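Local coordinates for ferric uptake regulation protein (Vibrio cholerae, PDB 2W57) that probably acts as an iron-responsive transcriptional repressor, binding DNA as a metal-loaded dimer to control genes of iron uptake, at residues Lys21-Leu26 and Asn60-Ala65; Glu30-Ser35 and Val99-Asp104; Thr69-Glu74 and His88-Cys93; Gln109-Ile114 and Thr123-Tyr128. One frame throughout, in Å; residues are numbered along the deposited sequence.

Contact 1. Residues Lys21-Leu26 and Asn60-Ala65; sequences KILEVL and NQFDDA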
# COMPACT_ATOMS: atom_id res chain seq x y z
N LYS A 21 -11.44 -21.12 -11.53
CA LYS A 21 -11.59 -20.17 -12.62
C LYS A 21 -10.84 -18.88 -12.37
O LYS A 21 -10.38 -18.23 -13.31
CB LYS A 21 -13.08 -19.85 -12.82
CG LYS A 21 -13.83 -20.95 -13.53
CD LYS A 21 -15.27 -20.54 -13.79
CE LYS A 21 -16.03 -21.65 -14.50
NZ LYS A 21 -15.73 -21.68 -15.93
N ILE A 22 -10.74 -18.50 -11.10
CA ILE A 22 -9.99 -17.31 -10.73
C ILE A 22 -8.51 -17.64 -10.74
O ILE A 22 -7.71 -16.80 -11.13
CB ILE A 22 -10.45 -16.75 -9.36
CG1 ILE A 22 -11.84 -16.12 -9.51
CG2 ILE A 22 -9.43 -15.75 -8.82
CD1 ILE A 22 -12.49 -15.70 -8.23
N LEU A 23 -8.15 -18.85 -10.33
CA LEU A 23 -6.74 -19.25 -10.36
C LEU A 23 -6.24 -19.37 -11.80
O LEU A 23 -5.18 -18.84 -12.14
CB LEU A 23 -6.53 -20.56 -9.58
CG LEU A 23 -5.13 -21.16 -9.46
CD1 LEU A 23 -4.14 -20.19 -8.81
CD2 LEU A 23 -5.19 -22.46 -8.67
N GLU A 24 -7.00 -20.07 -12.63
CA GLU A 24 -6.79 -20.09 -14.08
C GLU A 24 -6.40 -18.69 -14.59
O GLU A 24 -5.37 -18.52 -15.24
CB GLU A 24 -8.08 -20.54 -14.74
CG GLU A 24 -7.97 -21.11 -16.14
CD GLU A 24 -9.11 -22.10 -16.42
OE1 GLU A 24 -9.32 -22.49 -17.61
OE2 GLU A 24 -9.79 -22.51 -15.44
N VAL A 25 -7.22 -17.68 -14.28
CA VAL A 25 -6.93 -16.34 -14.75
C VAL A 25 -5.60 -15.84 -14.23
O VAL A 25 -4.81 -15.29 -15.00
CB VAL A 25 -8.05 -15.32 -14.43
CG1 VAL A 25 -7.56 -13.89 -14.65
CG2 VAL A 25 -9.30 -15.60 -15.28
N LEU A 26 -5.35 -16.06 -12.94
CA LEU A 26 -4.13 -15.58 -12.30
C LEU A 26 -2.86 -16.12 -12.95
O LEU A 26 -1.81 -15.48 -12.89
CB LEU A 26 -4.15 -15.89 -10.80
CG LEU A 26 -5.02 -14.92 -9.99
CD1 LEU A 26 -5.29 -15.45 -8.59
CD2 LEU A 26 -4.37 -13.55 -9.95
N ASN A 60 -8.77 -12.94 -1.16
CA ASN A 60 -8.44 -12.97 0.27
C ASN A 60 -8.04 -14.36 0.80
O ASN A 60 -7.08 -14.48 1.59
CB ASN A 60 -9.60 -12.48 1.11
CG ASN A 60 -9.53 -11.01 1.36
OD1 ASN A 60 -9.96 -10.21 0.51
ND2 ASN A 60 -9.00 -10.64 2.51
N GLN A 61 -8.81 -15.38 0.42
CA GLN A 61 -8.56 -16.76 0.82
C GLN A 61 -7.23 -17.21 0.23
O GLN A 61 -6.44 -17.88 0.89
CB GLN A 61 -9.71 -17.68 0.37
CG GLN A 61 -11.09 -17.30 0.88
CD GLN A 61 -12.28 -18.06 0.22
OE1 GLN A 61 -12.28 -18.41 -0.99
NE2 GLN A 61 -13.31 -18.31 1.03
N PHE A 62 -6.96 -16.81 -1.01
CA PHE A 62 -5.69 -17.10 -1.66
C PHE A 62 -4.53 -16.38 -0.95
O PHE A 62 -3.44 -16.93 -0.83
CB PHE A 62 -5.73 -16.66 -3.12
CG PHE A 62 -6.48 -17.59 -4.02
CD1 PHE A 62 -7.19 -18.67 -3.51
CD2 PHE A 62 -6.49 -17.37 -5.40
CE1 PHE A 62 -7.87 -19.53 -4.37
CE2 PHE A 62 -7.18 -18.20 -6.26
CZ PHE A 62 -7.87 -19.29 -5.74
N ASP A 63 -4.79 -15.15 -0.51
CA ASP A 63 -3.80 -14.36 0.23
C ASP A 63 -3.37 -15.10 1.52
O ASP A 63 -2.18 -15.34 1.73
CB ASP A 63 -4.35 -12.97 0.55
CG ASP A 63 -3.26 -11.99 0.95
OD1 ASP A 63 -2.13 -12.42 1.26
OD2 ASP A 63 -3.53 -10.78 0.97
N ASP A 64 -4.34 -15.48 2.34
CA ASP A 64 -4.05 -16.20 3.57
C ASP A 64 -3.45 -17.58 3.36
O ASP A 64 -2.62 -18.01 4.16
CB ASP A 64 -5.31 -16.31 4.44
CG ASP A 64 -6.00 -14.97 4.64
OD1 ASP A 64 -5.30 -13.92 4.75
OD2 ASP A 64 -7.26 -14.99 4.69
N ALA A 65 -3.86 -18.28 2.30
CA ALA A 65 -3.32 -19.61 1.98
C ALA A 65 -1.92 -19.57 1.33
O ALA A 65 -1.31 -20.62 1.09
CB ALA A 65 -4.30 -20.38 1.09
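The Phe62 ring, the flat group of this contact, takes Leu26 at its edge: CD1 of Leu26 lies near the ring plane, 3.9 Å from Phe62 CD2. Two more aliphatic groups reach the CE2 end of the ring obliquely, from opposite sides of its plane, squarely over neither face nor edge. Leu23 comes with its CB, 4.1 Å from Phe62 CE2, and Ile22 with its CG2 branch, 4.2 Å from that same CE2. Phe62 CE2 is therefore the point at which all three side chains of helix 17-26 converge, one branch or carbon from each. The ring gets there because its CG stands anti to the carbonyl carbon (chi1 -77°), which carries the phenyl group out from helix 52-64 toward the facing helix. The Leu26 side chain runs at a slant to that of Phe62. The backbones stay well apart: the axes of the two short helical pieces approach to 12.3 Å and are inclined by 69°, and the nearest CA atoms, those of Leu23 and Phe62, are 9.0 Å apart. The ring bridges this gap by apolar packing, with no hydrogen bond across it. Leu8 of helix 4-10, Leu13, Ile67 and Val68 also touch Phe62, while Leu39 and Leu43 of helix 36-45 meet Ile22. The arrangement is that of the hydrophobic core of a winged-helix DNA-binding domain, in which helix 52-64 corresponds to the recognition helix of Fur-family repressors.

Contact 2. Residues Glu30-Ser35 and Val99-Asp104; sequences ECQHIS and VIEFSD. With ZN (zinc ion), chain D.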
# COMPACT_ATOMS: atom_id res chain seq x y z
N GLU A 30 -0.29 -12.49 -19.03
CA GLU A 30 -0.59 -11.05 -19.01
C GLU A 30 -1.39 -10.60 -17.79
O GLU A 30 -1.74 -9.42 -17.68
CB GLU A 30 -1.36 -10.65 -20.29
CG GLU A 30 -2.80 -11.18 -20.36
CD GLU A 30 -2.91 -12.65 -20.84
OE1 GLU A 30 -1.88 -13.27 -21.18
OE2 GLU A 30 -4.05 -13.18 -20.88
N CYS A 31 -1.69 -11.53 -16.89
CA CYS A 31 -2.40 -11.23 -15.65
C CYS A 31 -1.48 -11.43 -14.45
O CYS A 31 -1.93 -11.71 -13.33
CB CYS A 31 -3.65 -12.11 -15.49
SG CYS A 31 -4.92 -11.83 -16.75
N GLN A 32 -0.18 -11.25 -14.68
CA GLN A 32 0.81 -11.46 -13.64
C GLN A 32 0.68 -10.52 -12.42
O GLN A 32 1.09 -10.90 -11.32
CB GLN A 32 2.20 -11.36 -14.21
CG GLN A 32 3.24 -11.89 -13.26
CD GLN A 32 4.61 -11.87 -13.86
OE1 GLN A 32 4.91 -12.61 -14.80
NE2 GLN A 32 5.47 -11.01 -13.32
N HIS A 33 0.15 -9.31 -12.64
CA HIS A 33 -0.17 -8.35 -11.59
C HIS A 33 -1.57 -7.83 -11.87
O HIS A 33 -1.82 -7.28 -12.94
CB HIS A 33 0.79 -7.16 -11.63
CG HIS A 33 2.17 -7.46 -11.14
ND1 HIS A 33 3.15 -7.99 -11.95
CD2 HIS A 33 2.74 -7.28 -9.92
CE1 HIS A 33 4.26 -8.14 -11.25
NE2 HIS A 33 4.04 -7.72 -10.02
N ILE A 34 -2.50 -7.97 -10.93
CA ILE A 34 -3.89 -7.71 -11.28
C ILE A 34 -4.74 -7.32 -10.07
O ILE A 34 -4.59 -7.88 -9.00
CB ILE A 34 -4.51 -8.94 -12.04
CG1 ILE A 34 -5.79 -8.55 -12.79
CG2 ILE A 34 -4.73 -10.14 -11.10
CD1 ILE A 34 -6.19 -9.56 -13.86
N SER A 35 -5.61 -6.33 -10.26
CA SER A 35 -6.54 -5.95 -9.22
C SER A 35 -7.75 -6.86 -9.26
O SER A 35 -8.01 -7.50 -10.28
CB SER A 35 -6.98 -4.51 -9.42
OG SER A 35 -7.67 -4.38 -10.64
N VAL A 99 2.86 -2.83 -15.06
CA VAL A 99 3.70 -3.04 -13.88
C VAL A 99 5.02 -3.72 -14.25
O VAL A 99 5.04 -4.89 -14.62
CB VAL A 99 2.99 -3.90 -12.79
CG1 VAL A 99 3.85 -4.01 -11.54
CG2 VAL A 99 1.63 -3.32 -12.43
N ILE A 100 6.13 -2.99 -14.15
CA ILE A 100 7.44 -3.57 -14.39
C ILE A 100 8.08 -4.05 -13.07
O ILE A 100 8.09 -3.32 -12.07
CB ILE A 100 8.39 -2.60 -15.15
CG1 ILE A 100 7.87 -2.32 -16.56
CG2 ILE A 100 9.80 -3.17 -15.24
CD1 ILE A 100 7.09 -1.02 -16.71
N GLU A 101 8.59 -5.28 -13.09
CA GLU A 101 9.33 -5.83 -11.96
C GLU A 101 10.79 -5.49 -12.14
O GLU A 101 11.30 -5.53 -13.25
CB GLU A 101 9.20 -7.35 -11.92
CG GLU A 101 7.79 -7.87 -12.01
CD GLU A 101 7.73 -9.37 -11.88
OE1 GLU A 101 8.77 -10.02 -12.11
OE2 GLU A 101 6.66 -9.91 -11.54
N PHE A 102 11.47 -5.16 -11.04
CA PHE A 102 12.92 -4.98 -11.07
C PHE A 102 13.53 -5.42 -9.75
O PHE A 102 12.84 -5.54 -8.74
CB PHE A 102 13.30 -3.53 -11.41
CG PHE A 102 12.98 -2.54 -10.31
CD1 PHE A 102 11.72 -1.96 -10.22
CD2 PHE A 102 13.95 -2.18 -9.38
CE1 PHE A 102 11.41 -1.04 -9.21
CE2 PHE A 102 13.66 -1.26 -8.37
CZ PHE A 102 12.38 -0.70 -8.29
N SER A 103 14.84 -5.66 -9.77
CA SER A 103 15.59 -5.99 -8.57
C SER A 103 17.01 -5.45 -8.69
O SER A 103 17.90 -6.12 -9.19
CB SER A 103 15.59 -7.51 -8.33
OG SER A 103 16.19 -7.82 -7.08
N ASP A 104 17.21 -4.23 -8.21
CA ASP A 104 18.48 -3.54 -8.31
C ASP A 104 19.38 -3.90 -7.13
O ASP A 104 18.95 -3.82 -5.97
CB ASP A 104 18.23 -2.04 -8.32
CG ASP A 104 19.46 -1.24 -8.69
OD1 ASP A 104 19.93 -1.36 -9.85
OD2 ASP A 104 19.95 -0.48 -7.82
ZN ZN D . 5.16 -8.38 -8.32
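Val99 and His33 meet at about a right angle, the valine standing over the flat of the imidazole. Its CG1 lies 3.8 Å from the ring centroid and only 10° off the ring normal, a CH-pi contact over the middle of one face. Val99 CG1 is anti to the backbone N (chi1 -176°), while the other branch, CG2, rests 4.0 Å from His33 CB, so both methyls pack along the histidine. Glu101 approaches the ring differently: its extended chain brings the carboxylate to the edge, near the ring plane, with OE2 3.0 Å from His33 CE1. Carboxylate and ring planes are almost perpendicular, 84° apart. The amide end of Gln32 also comes to this carboxylate, the two side chains crossing at about a right angle. Between them, the valine over a face and the glutamate at an edge flank the ring as it points NE2 at a zinc ion, 2.1 Å away. Glu81, His88 and His90 complete that site. Strand 99-102 is an outermost strand of its sheet within the chain, antiparallel to strand 89-93, whereas His33 enters from the loop ahead of strand 34-35 and helix 36-45. The contact thus joins the DNA-binding and dimerisation domains at an interdomain zinc site, consistent with the regulatory metal site of Fur proteins.

Contact 3. Residues Thr69-Glu74 and His88-Cys93; sequences TRHHFE and HDHLVC. With ZN (zinc ion), chain D; ZN (zinc ion), chain C.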
# COMPACT_ATOMS: atom_id res chain seq x y z
N THR A 69 0.02 -12.90 -3.32
CA THR A 69 0.51 -11.81 -2.49
C THR A 69 -0.29 -10.57 -2.85
O THR A 69 -0.46 -10.27 -4.04
CB THR A 69 2.00 -11.50 -2.79
OG1 THR A 69 2.80 -12.67 -2.52
CG2 THR A 69 2.50 -10.35 -1.92
N ARG A 70 -0.78 -9.86 -1.84
CA ARG A 70 -1.47 -8.59 -2.06
C ARG A 70 -0.52 -7.41 -1.93
O ARG A 70 0.20 -7.29 -0.95
CB ARG A 70 -2.65 -8.39 -1.10
CG ARG A 70 -3.65 -7.35 -1.63
CD ARG A 70 -4.47 -6.62 -0.56
NE ARG A 70 -5.62 -7.39 -0.09
CZ ARG A 70 -6.91 -7.04 -0.22
NH1 ARG A 70 -7.28 -5.91 -0.83
NH2 ARG A 70 -7.84 -7.85 0.27
N HIS A 71 -0.54 -6.54 -2.94
CA HIS A 71 0.16 -5.25 -2.88
C HIS A 71 -0.84 -4.10 -2.86
O HIS A 71 -1.77 -4.08 -3.67
CB HIS A 71 1.07 -5.08 -4.09
CG HIS A 71 2.16 -6.10 -4.18
ND1 HIS A 71 3.33 -6.01 -3.46
CD2 HIS A 71 2.26 -7.22 -4.93
CE1 HIS A 71 4.10 -7.04 -3.75
NE2 HIS A 71 3.47 -7.79 -4.64
N HIS A 72 -0.63 -3.14 -1.97
CA HIS A 72 -1.48 -1.94 -1.93
C HIS A 72 -0.80 -0.78 -2.66
O HIS A 72 0.18 -0.23 -2.17
CB HIS A 72 -1.75 -1.54 -0.49
CG HIS A 72 -2.50 -2.56 0.29
ND1 HIS A 72 -3.87 -2.52 0.46
CD2 HIS A 72 -2.07 -3.66 0.97
CE1 HIS A 72 -4.25 -3.54 1.21
NE2 HIS A 72 -3.18 -4.25 1.52
N PHE A 73 -1.32 -0.41 -3.82
CA PHE A 73 -0.69 0.63 -4.64
C PHE A 73 -1.07 2.02 -4.18
O PHE A 73 -1.74 2.17 -3.16
CB PHE A 73 -1.06 0.45 -6.11
CG PHE A 73 -0.16 -0.49 -6.84
CD1 PHE A 73 0.80 -1.24 -6.16
CD2 PHE A 73 -0.28 -0.64 -8.22
CE1 PHE A 73 1.63 -2.11 -6.84
CE2 PHE A 73 0.55 -1.52 -8.92
CZ PHE A 73 1.51 -2.26 -8.22
N GLU A 74 -0.64 3.03 -4.94
CA GLU A 74 -0.85 4.43 -4.58
C GLU A 74 -2.34 4.73 -4.46
O GLU A 74 -3.11 4.59 -5.42
CB GLU A 74 -0.20 5.38 -5.58
CG GLU A 74 0.05 6.80 -5.03
CD GLU A 74 0.54 7.79 -6.10
OE1 GLU A 74 0.97 7.33 -7.20
OE2 GLU A 74 0.49 9.03 -5.83
N HIS A 88 11.09 -9.27 -6.02
CA HIS A 88 11.15 -8.10 -6.90
C HIS A 88 10.47 -6.85 -6.29
O HIS A 88 9.77 -6.92 -5.27
CB HIS A 88 10.63 -8.43 -8.31
CG HIS A 88 9.21 -8.91 -8.34
ND1 HIS A 88 8.85 -10.18 -7.95
CD2 HIS A 88 8.08 -8.30 -8.74
CE1 HIS A 88 7.54 -10.33 -8.10
NE2 HIS A 88 7.05 -9.20 -8.58
N ASP A 89 10.72 -5.71 -6.91
CA ASP A 89 10.06 -4.46 -6.58
C ASP A 89 9.30 -4.01 -7.81
O ASP A 89 9.35 -4.68 -8.83
CB ASP A 89 11.07 -3.43 -6.11
CG ASP A 89 11.78 -3.88 -4.88
OD1 ASP A 89 11.08 -4.23 -3.90
OD2 ASP A 89 13.03 -3.92 -4.88
N HIS A 90 8.59 -2.89 -7.71
CA HIS A 90 7.63 -2.56 -8.75
C HIS A 90 7.73 -1.15 -9.24
O HIS A 90 7.85 -0.21 -8.47
CB HIS A 90 6.20 -2.87 -8.29
CG HIS A 90 6.03 -4.23 -7.69
ND1 HIS A 90 6.39 -4.52 -6.39
CD2 HIS A 90 5.54 -5.38 -8.21
CE1 HIS A 90 6.14 -5.80 -6.14
NE2 HIS A 90 5.62 -6.34 -7.23
N LEU A 91 7.68 -1.03 -10.55
CA LEU A 91 7.61 0.25 -11.21
C LEU A 91 6.24 0.26 -11.87
O LEU A 91 5.87 -0.68 -12.57
CB LEU A 91 8.74 0.36 -12.23
CG LEU A 91 8.88 1.51 -13.22
CD1 LEU A 91 9.22 2.80 -12.52
CD2 LEU A 91 9.95 1.15 -14.25
N VAL A 92 5.45 1.29 -11.61
CA VAL A 92 4.06 1.29 -12.02
C VAL A 92 3.78 2.48 -12.92
O VAL A 92 4.12 3.62 -12.56
CB VAL A 92 3.16 1.32 -10.77
CG1 VAL A 92 1.69 1.28 -11.14
CG2 VAL A 92 3.52 0.17 -9.85
N CYS A 93 3.20 2.22 -14.09
CA CYS A 93 2.74 3.29 -14.99
C CYS A 93 1.39 3.74 -14.51
O CYS A 93 0.49 2.93 -14.28
CB CYS A 93 2.61 2.83 -16.45
SG CYS A 93 4.10 2.21 -17.25
ZN ZN D . 5.16 -8.38 -8.32
ZN ZN C . 13.68 -4.83 -3.28
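His71 and His90 form the aromatic contact, a T-shaped pair in which the edge of His90 is turned to the face of His71. The centroids are 4.4 Å apart and the planes inclined by 61°; His90 CE1 lies 3.4 Å from His71 CE1. The His71 ring is held from both nitrogens, ND1 bonding to Tyr128 OH and NE2 to Glu81 OE2, which fixes its rotation and presents the face that His90 meets. Apolar packing follows two residues further along each segment: Val92 CG2 touches Phe73 CE2 at 3.5 Å, obliquely to the ring, and Val92 CG1 is 3.8 Å from that same CE2. These pairs join the wing of the winged-helix domain, to which strand 68-72 belongs, to strand 89-93 of the dimerisation domain. Metal coordination is the third kind. His88 NE2 (2.1 Å) and His90 NE2 (2.4 Å) bind one zinc ion together with His33 and Glu81. His71 is therefore a second-shell residue, against one ligand ring and bonded to the carboxylate of another. Asp89, whose CB is directed away from segment 69-74, gives OD2 to a second zinc ion, shared with His87, Glu108 and His125.

Contact 4. Residues Gln109-Ile114 and Thr123-Tyr128; sequences QRQKEI and TNHSLY. With ZN (zinc ion), chain C.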
# COMPACT_ATOMS: atom_id res chain seq x y z
N GLN A 109 21.40 -3.23 -1.55
CA GLN A 109 22.52 -3.00 -0.61
C GLN A 109 22.34 -1.76 0.25
O GLN A 109 22.60 -1.79 1.46
CB GLN A 109 23.86 -2.95 -1.36
CG GLN A 109 25.11 -2.65 -0.49
CD GLN A 109 25.32 -3.65 0.67
OE1 GLN A 109 24.78 -4.77 0.67
NE2 GLN A 109 26.11 -3.24 1.66
N ARG A 110 21.89 -0.66 -0.36
CA ARG A 110 21.71 0.60 0.36
C ARG A 110 20.74 0.49 1.52
O ARG A 110 21.00 1.02 2.60
CB ARG A 110 21.29 1.70 -0.60
CG ARG A 110 22.37 2.11 -1.60
CD ARG A 110 23.66 2.58 -0.92
NE ARG A 110 23.46 3.73 -0.05
CZ ARG A 110 23.90 3.82 1.21
NH1 ARG A 110 24.60 2.83 1.76
NH2 ARG A 110 23.65 4.91 1.91
N GLN A 111 19.63 -0.21 1.29
CA GLN A 111 18.60 -0.48 2.31
C GLN A 111 19.20 -1.10 3.59
O GLN A 111 18.89 -0.65 4.70
CB GLN A 111 17.50 -1.38 1.73
CG GLN A 111 16.75 -0.77 0.53
CD GLN A 111 15.70 -1.68 -0.09
OE1 GLN A 111 15.63 -2.87 0.23
NE2 GLN A 111 14.89 -1.14 -0.99
N LYS A 112 20.06 -2.10 3.41
CA LYS A 112 20.76 -2.78 4.52
C LYS A 112 21.59 -1.81 5.35
O LYS A 112 21.66 -1.92 6.57
CB LYS A 112 21.69 -3.88 3.98
CG LYS A 112 21.05 -4.85 3.00
CD LYS A 112 20.95 -6.26 3.56
CE LYS A 112 20.72 -7.26 2.43
NZ LYS A 112 21.16 -8.66 2.76
N GLU A 113 22.23 -0.87 4.66
CA GLU A 113 23.14 0.07 5.30
C GLU A 113 22.41 1.20 6.01
O GLU A 113 22.86 1.64 7.07
CB GLU A 113 24.16 0.60 4.30
CG GLU A 113 25.21 -0.44 3.96
CD GLU A 113 26.13 -0.01 2.84
OE1 GLU A 113 25.62 0.34 1.74
OE2 GLU A 113 27.36 -0.04 3.05
N ILE A 114 21.30 1.66 5.43
CA ILE A 114 20.43 2.63 6.08
C ILE A 114 19.75 1.95 7.28
O ILE A 114 19.70 2.53 8.37
CB ILE A 114 19.38 3.22 5.11
CG1 ILE A 114 20.06 4.21 4.16
CG2 ILE A 114 18.23 3.92 5.86
CD1 ILE A 114 19.56 4.11 2.76
N THR A 123 14.16 -6.74 8.15
CA THR A 123 13.51 -8.05 7.99
C THR A 123 12.70 -8.14 6.69
O THR A 123 12.47 -9.22 6.17
CB THR A 123 12.58 -8.41 9.18
OG1 THR A 123 11.35 -7.68 9.08
CG2 THR A 123 13.26 -8.13 10.52
N ASN A 124 12.27 -6.99 6.19
CA ASN A 124 11.51 -6.92 4.95
C ASN A 124 11.44 -5.47 4.48
O ASN A 124 11.70 -4.55 5.27
CB ASN A 124 10.10 -7.49 5.18
CG ASN A 124 9.34 -7.73 3.88
OD1 ASN A 124 9.91 -7.67 2.79
ND2 ASN A 124 8.04 -8.00 3.99
N HIS A 125 11.12 -5.27 3.21
CA HIS A 125 10.88 -3.93 2.67
C HIS A 125 9.82 -3.97 1.56
O HIS A 125 9.43 -5.04 1.11
CB HIS A 125 12.19 -3.32 2.16
CG HIS A 125 12.72 -3.95 0.91
ND1 HIS A 125 13.50 -5.10 0.92
CD2 HIS A 125 12.62 -3.59 -0.39
CE1 HIS A 125 13.83 -5.41 -0.31
NE2 HIS A 125 13.32 -4.51 -1.13
N SER A 126 9.34 -2.81 1.14
CA SER A 126 8.55 -2.74 -0.09
C SER A 126 8.85 -1.44 -0.80
O SER A 126 8.96 -0.40 -0.16
CB SER A 126 7.04 -2.90 0.20
OG SER A 126 6.56 -1.88 1.06
N LEU A 127 9.00 -1.52 -2.12
CA LEU A 127 9.36 -0.34 -2.92
C LEU A 127 8.50 -0.25 -4.17
O LEU A 127 8.42 -1.20 -4.94
CB LEU A 127 10.86 -0.37 -3.28
CG LEU A 127 11.44 0.56 -4.36
CD1 LEU A 127 11.35 2.01 -3.96
CD2 LEU A 127 12.88 0.18 -4.66
N TYR A 128 7.84 0.91 -4.33
CA TYR A 128 6.94 1.17 -5.45
C TYR A 128 7.32 2.47 -6.12
O TYR A 128 7.32 3.53 -5.49
CB TYR A 128 5.48 1.23 -4.99
CG TYR A 128 4.99 -0.05 -4.37
CD1 TYR A 128 4.64 -1.13 -5.16
CD2 TYR A 128 4.92 -0.19 -2.99
CE1 TYR A 128 4.21 -2.33 -4.58
CE2 TYR A 128 4.50 -1.38 -2.40
CZ TYR A 128 4.15 -2.44 -3.20
OH TYR A 128 3.73 -3.62 -2.63
ZN ZN C . 13.68 -4.83 -3.28
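Over the centre of the His125 imidazole sits the end of the Gln111 amide, a polar group placed on the face of a metal-binding ring. The amide and ring planes are 70° apart, so the amide stands up from the ring instead of stacking flat on it, and Gln111 CD lies 3.6 Å from His125 CD2. The glutamine reaches from helix 105-117 by an extended chain, its CG anti to the carbonyl carbon (chi1 -61°). His125 holds its CG between the backbone N and the carbonyl carbon (chi1 71°), which turns the ring off strand 121-132 toward the helix and lets NE2 bind a zinc ion at 2.2 Å. His87, Asp89 and Glu108 supply the other ligands, Glu108 from the same helix as Gln111. This is the alpha/beta dimerisation domain of Fur proteins: strand 121-132 pairs antiparallel with a strand of the second subunit, carrying the sheet across the interface. Within the helix, Arg110 NH1 makes a salt bridge to Glu113 OE1 (2.7 Å), met from above the carboxylate plane; Arg110 NH2 has a second partner in Asp104 of the second subunit.

In the fold
Contacts 2 and 3 share one zinc ion, their centres about 7 Å apart, and are stitched by backbone bonds between the neighbouring strands 89-93 and 99-102. Contact 1 lies about 17 Å from the centre of contact 2, inside the DNA-binding domain, and reaches it through Leu26 CD2 against Ile34 CG2 (3.6 Å). Contact 4, about 28 Å from contact 1 between centres, belongs to the dimerisation domain. It meets contact 3 through the second zinc ion, 10.5 Å from the first ZN to ZN, and through strand pairing of 89-93 with 121-132. Contacts 2, 3 and 4 all touch the second subunit, whereas contact 1 does not; it also touches contact 3 through Asp63 OD2 and Arg70 CB (3.3 Å).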